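Local coordinates for protein aminotransferase, classes I and II (Silicibacter pomeroyi DSS-3, PDB 3H14) that probably transfers amino groups from L-aspartate to 2-oxoglutarate with pyridoxal 5'-phosphate as cofactor, in the manner of its aminotransferase family, at residues G119-I131 / P344-T356. Sequence-based numbering, arbitrary orientation.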
loop_
_atom_site.group_PDB
_atom_site.type_symbol
_atom_site.label_atom_id
_atom_site.label_comp_id
_atom_site.label_asym_id
_atom_site.label_seq_id
_atom_site.Cartn_x
_atom_site.Cartn_y
_atom_site.Cartn_z
ATOM N N GLY A 119 -6.156 -12.297 -9.905
ATOM C CA GLY A 119 -7.278 -11.454 -9.461
ATOM C C GLY A 119 -6.789 -10.376 -8.501
ATOM O O GLY A 119 -6.060 -10.666 -7.536
ATOM N N ILE A 120 -7.203 -9.133 -8.755
ATOM C CA ILE A 120 -6.851 -7.984 -7.904
ATOM C C ILE A 120 -8.071 -7.083 -7.768
ATOM O O ILE A 120 -8.747 -6.811 -8.749
ATOM C CB ILE A 120 -5.676 -7.170 -8.502
ATOM C CG1 ILE A 120 -5.945 -6.798 -9.962
ATOM C CG2 ILE A 120 -4.360 -8.004 -8.438
ATOM C CD1 ILE A 120 -4.829 -6.025 -10.654
ATOM N N GLY A 121 -8.391 -6.669 -6.560
ATOM C CA GLY A 121 -9.572 -5.782 -6.348
ATOM C C GLY A 121 -9.398 -4.417 -6.954
ATOM O O GLY A 121 -8.287 -3.877 -6.968
ATOM N N ALA A 122 -10.488 -3.827 -7.466
ATOM C CA ALA A 122 -10.470 -2.461 -7.963
ATOM C C ALA A 122 -11.568 -1.790 -7.147
ATOM O O ALA A 122 -12.690 -2.253 -7.197
ATOM C CB ALA A 122 -10.800 -2.409 -9.474
ATOM N N PRO A 123 -11.259 -0.737 -6.360
ATOM C CA PRO A 123 -10.007 0.023 -6.309
ATOM C C PRO A 123 -8.901 -0.744 -5.637
ATOM O O PRO A 123 -9.150 -1.532 -4.712
ATOM C CB PRO A 123 -10.364 1.242 -5.438
ATOM C CG PRO A 123 -11.487 0.719 -4.546
ATOM C CD PRO A 123 -12.259 -0.220 -5.402
ATOM N N GLY A 124 -7.691 -0.517 -6.117
ATOM C CA GLY A 124 -6.489 -1.062 -5.502
ATOM C C GLY A 124 -5.207 -0.338 -5.923
ATOM O O GLY A 124 -5.211 0.629 -6.672
ATOM N N TYR A 125 -4.095 -0.826 -5.389
ATOM C CA TYR A 125 -2.797 -0.227 -5.623
ATOM C C TYR A 125 -2.515 -0.219 -7.112
ATOM O O TYR A 125 -2.614 -1.271 -7.754
ATOM C CB TYR A 125 -1.772 -1.056 -4.874
ATOM C CG TYR A 125 -0.346 -0.591 -4.970
ATOM C CD1 TYR A 125 0.003 0.727 -4.765
ATOM C CD2 TYR A 125 0.676 -1.514 -5.200
ATOM C CE1 TYR A 125 1.361 1.133 -4.858
ATOM C CE2 TYR A 125 1.993 -1.131 -5.252
ATOM C CZ TYR A 125 2.328 0.187 -5.091
ATOM O OH TYR A 125 3.670 0.526 -5.157
ATOM N N PRO A 126 -2.211 0.961 -7.680
ATOM C CA PRO A 126 -2.092 1.071 -9.130
ATOM C C PRO A 126 -1.031 0.169 -9.771
ATOM O O PRO A 126 -1.175 -0.221 -10.905
ATOM C CB PRO A 126 -1.741 2.569 -9.338
ATOM C CG PRO A 126 -2.235 3.227 -8.152
ATOM C CD PRO A 126 -2.049 2.285 -7.029
ATOM N N SER A 127 0.037 -0.122 -9.043
ATOM C CA SER A 127 1.133 -0.882 -9.591
ATOM C C SER A 127 0.849 -2.369 -9.714
ATOM O O SER A 127 1.549 -3.029 -10.455
ATOM C CB SER A 127 2.421 -0.680 -8.767
ATOM O OG SER A 127 2.957 0.615 -9.008
ATOM N N TYR A 128 -0.150 -2.909 -9.016
ATOM C CA TYR A 128 -0.415 -4.347 -9.144
ATOM C C TYR A 128 -0.656 -4.718 -10.590
ATOM O O TYR A 128 0.015 -5.630 -11.105
ATOM C CB TYR A 128 -1.654 -4.822 -8.372
ATOM C CG TYR A 128 -1.674 -4.761 -6.869
ATOM C CD1 TYR A 128 -0.529 -4.845 -6.102
ATOM C CD2 TYR A 128 -2.909 -4.705 -6.202
ATOM C CE1 TYR A 128 -0.600 -4.793 -4.736
ATOM C CE2 TYR A 128 -2.982 -4.674 -4.839
ATOM C CZ TYR A 128 -1.831 -4.711 -4.101
ATOM O OH TYR A 128 -1.938 -4.666 -2.730
ATOM N N ARG A 129 -1.629 -4.064 -11.240
ATOM C CA ARG A 129 -1.974 -4.391 -12.641
ATOM C C ARG A 129 -0.817 -4.142 -13.587
ATOM O O ARG A 129 -0.621 -4.908 -14.506
ATOM C CB ARG A 129 -3.266 -3.702 -13.148
ATOM C CG ARG A 129 -3.203 -2.187 -13.223
ATOM C CD ARG A 129 -4.569 -1.603 -13.716
ATOM N NE ARG A 129 -5.608 -1.815 -12.722
ATOM C CZ ARG A 129 -5.914 -0.956 -11.750
ATOM N NH1 ARG A 129 -5.293 0.214 -11.648
ATOM N NH2 ARG A 129 -6.869 -1.262 -10.876
ATOM N N GLN A 130 -0.019 -3.113 -13.322
ATOM C CA GLN A 130 1.072 -2.768 -14.198
ATOM C C GLN A 130 2.246 -3.748 -14.115
ATOM O O GLN A 130 2.819 -4.109 -15.141
ATOM C CB GLN A 130 1.587 -1.328 -13.928
ATOM C CG GLN A 130 0.521 -0.208 -14.021
ATOM C CD GLN A 130 -0.169 -0.105 -15.369
ATOM O OE1 GLN A 130 0.405 -0.428 -16.410
ATOM N NE2 GLN A 130 -1.421 0.360 -15.354
ATOM N N ILE A 131 2.632 -4.104 -12.906
ATOM C CA ILE A 131 3.709 -5.099 -12.674
ATOM C C ILE A 131 3.304 -6.449 -13.250
ATOM O O ILE A 131 4.100 -7.098 -13.902
ATOM C CB ILE A 131 4.044 -5.265 -11.192
ATOM C CG1 ILE A 131 4.676 -3.998 -10.635
ATOM C CG2 ILE A 131 5.019 -6.489 -10.940
ATOM C CD1 ILE A 131 4.832 -4.009 -9.076
ATOM N N PRO A 344 -6.659 11.801 -8.078
ATOM C CA PRO A 344 -7.865 11.266 -8.682
ATOM C C PRO A 344 -7.945 9.738 -8.534
ATOM O O PRO A 344 -6.907 9.066 -8.487
ATOM C CB PRO A 344 -7.720 11.623 -10.153
ATOM C CG PRO A 344 -6.689 12.635 -10.229
ATOM C CD PRO A 344 -5.819 12.510 -9.055
ATOM N N GLY A 345 -9.164 9.207 -8.478
ATOM C CA GLY A 345 -9.376 7.792 -8.319
ATOM C C GLY A 345 -9.030 6.905 -9.504
ATOM O O GLY A 345 -8.911 5.690 -9.319
ATOM N N LEU A 346 -8.842 7.486 -10.700
ATOM C CA LEU A 346 -8.644 6.692 -11.916
ATOM C C LEU A 346 -7.472 5.686 -11.844
ATOM O O LEU A 346 -7.596 4.573 -12.370
ATOM C CB LEU A 346 -8.485 7.588 -13.142
ATOM C CG LEU A 346 -9.747 8.344 -13.551
ATOM C CD1 LEU A 346 -9.712 9.768 -12.956
ATOM C CD2 LEU A 346 -9.881 8.380 -15.056
ATOM N N ASP A 347 -6.373 6.052 -11.179
ATOM C CA ASP A 347 -5.218 5.119 -11.010
ATOM C C ASP A 347 -5.586 3.857 -10.249
ATOM O O ASP A 347 -4.961 2.813 -10.460
ATOM C CB ASP A 347 -4.051 5.772 -10.251
ATOM C CG ASP A 347 -3.242 6.775 -11.097
ATOM O OD1 ASP A 347 -3.101 6.575 -12.355
ATOM O OD2 ASP A 347 -2.731 7.760 -10.471
ATOM N N PHE A 348 -6.552 3.960 -9.326
ATOM C CA PHE A 348 -6.934 2.839 -8.483
ATOM C C PHE A 348 -8.052 2.008 -9.096
ATOM O O PHE A 348 -8.120 0.778 -8.860
ATOM C CB PHE A 348 -7.349 3.317 -7.088
ATOM C CG PHE A 348 -6.407 4.320 -6.519
ATOM C CD1 PHE A 348 -5.146 3.919 -6.063
ATOM C CD2 PHE A 348 -6.711 5.698 -6.553
ATOM C CE1 PHE A 348 -4.238 4.842 -5.583
ATOM C CE2 PHE A 348 -5.780 6.645 -6.076
ATOM C CZ PHE A 348 -4.550 6.208 -5.598
ATOM N N ASP A 349 -8.919 2.664 -9.861
ATOM C CA ASP A 349 -10.128 2.025 -10.394
ATOM C C ASP A 349 -10.415 2.682 -11.733
ATOM O O ASP A 349 -11.064 3.729 -11.802
ATOM C CB ASP A 349 -11.292 2.136 -9.402
ATOM C CG ASP A 349 -12.524 1.357 -9.840
ATOM O OD1 ASP A 349 -12.664 1.098 -11.043
ATOM O OD2 ASP A 349 -13.361 1.033 -8.978
ATOM N N PRO A 350 -9.859 2.115 -12.817
ATOM C CA PRO A 350 -10.031 2.670 -14.152
ATOM C C PRO A 350 -11.472 2.774 -14.646
ATOM O O PRO A 350 -11.759 3.623 -15.466
ATOM C CB PRO A 350 -9.210 1.699 -15.039
ATOM C CG PRO A 350 -8.196 1.135 -14.115
ATOM C CD PRO A 350 -8.942 0.964 -12.831
ATOM N N GLU A 351 -12.364 1.927 -14.161
ATOM C CA GLU A 351 -13.730 1.929 -14.610
ATOM C C GLU A 351 -14.588 2.935 -13.841
ATOM O O GLU A 351 -15.503 3.504 -14.439
ATOM C CB GLU A 351 -14.361 0.515 -14.469
ATOM N N ARG A 352 -14.357 3.076 -12.531
ATOM C CA ARG A 352 -15.159 3.944 -11.665
ATOM C C ARG A 352 -14.413 5.128 -11.056
ATOM O O ARG A 352 -15.043 5.947 -10.347
ATOM C CB ARG A 352 -15.761 3.143 -10.544
ATOM C CG ARG A 352 -16.671 2.018 -11.023
ATOM C CD ARG A 352 -17.224 1.253 -9.839
ATOM N NE ARG A 352 -16.138 0.558 -9.155
ATOM C CZ ARG A 352 -16.303 -0.345 -8.189
ATOM N NH1 ARG A 352 -17.530 -0.693 -7.791
ATOM N NH2 ARG A 352 -15.234 -0.911 -7.629
ATOM N N GLY A 353 -13.107 5.260 -11.325
ATOM C CA GLY A 353 -12.277 6.277 -10.634
ATOM C C GLY A 353 -12.531 7.737 -11.013
ATOM O O GLY A 353 -12.027 8.690 -10.363
ATOM N N ALA A 354 -13.243 7.943 -12.112
ATOM C CA ALA A 354 -13.568 9.305 -12.553
ATOM C C ALA A 354 -14.469 9.966 -11.522
ATOM O O ALA A 354 -14.583 11.213 -11.478
ATOM C CB ALA A 354 -14.226 9.295 -13.904
ATOM N N GLY A 355 -15.144 9.149 -10.731
ATOM C CA GLY A 355 -16.032 9.633 -9.658
ATOM C C GLY A 355 -15.504 9.520 -8.255
ATOM O O GLY A 355 -16.271 9.598 -7.282
ATOM N N THR A 356 -14.185 9.273 -8.107
ATOM C CA THR A 356 -13.633 9.124 -6.779
ATOM C C THR A 356 -12.317 9.922 -6.617
ATOM O O THR A 356 -11.680 10.292 -7.597
ATOM C CB THR A 356 -13.397 7.626 -6.399
ATOM O OG1 THR A 356 -12.393 7.069 -7.264
ATOM C CG2 THR A 356 -14.681 6.765 -6.585
#
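The guanidinium group of R129, near the start of helix 126-134, reaches across to two consecutive backbone carbonyls in the loop between strands 340-344 and 356-360. R129 NH1 donates to D347 O (2.9 Å) in a rather bent bond, whereas R129 NH2 makes a straighter one to F348 O (3.1 Å, 164° at the hydrogen). Both acceptors lie at the guanidinium edge, near its plane, yet each is approached from above its own carbonyl plane. P350 lays CD over one guanidinium face, 3.6 Å from R129 NH2. R129 reaches the carbonyls with CG wedged between its backbone N and carbonyl carbon (chi1 64°) and a bend at chi3. F348 O takes a second hydrogen bond from G124 N (3.1 Å), which arrives from the opposite face of the carbonyl plane.

Beside these hydrogen bonds, P126 and F348 run side by side, P126 CD lying 3.6 Å from F348 CD1, while G124 O sits at the edge of the phenyl ring. P123, which follows a cis peptide bond, sets its CB against F348 CB.

D349 and R352 lie against A122 and P123, with R352 NH2 3.8 Å from P123 CD. R352 NE (2.8 Å) and NH2 grip D349 OD2 in a salt bridge, and D349 OD1 accepts from R352 N in an Asx motif. D347 packs CB on P126 CG, its carboxylate accepting from the backbone N of I15 and V16.

R129 NH2 also forms a salt bridge with D141 of strand 138-143; replacing R129 with a leucine would probably leave that carboxylate without its mate and D347 O without this donor. The contact thus joins connections of the two sheets of this PLP-dependent aminotransferase: its cross-segment hydrogen bonds all end on backbone carbonyls, and D141 probably balances the arginine's charge.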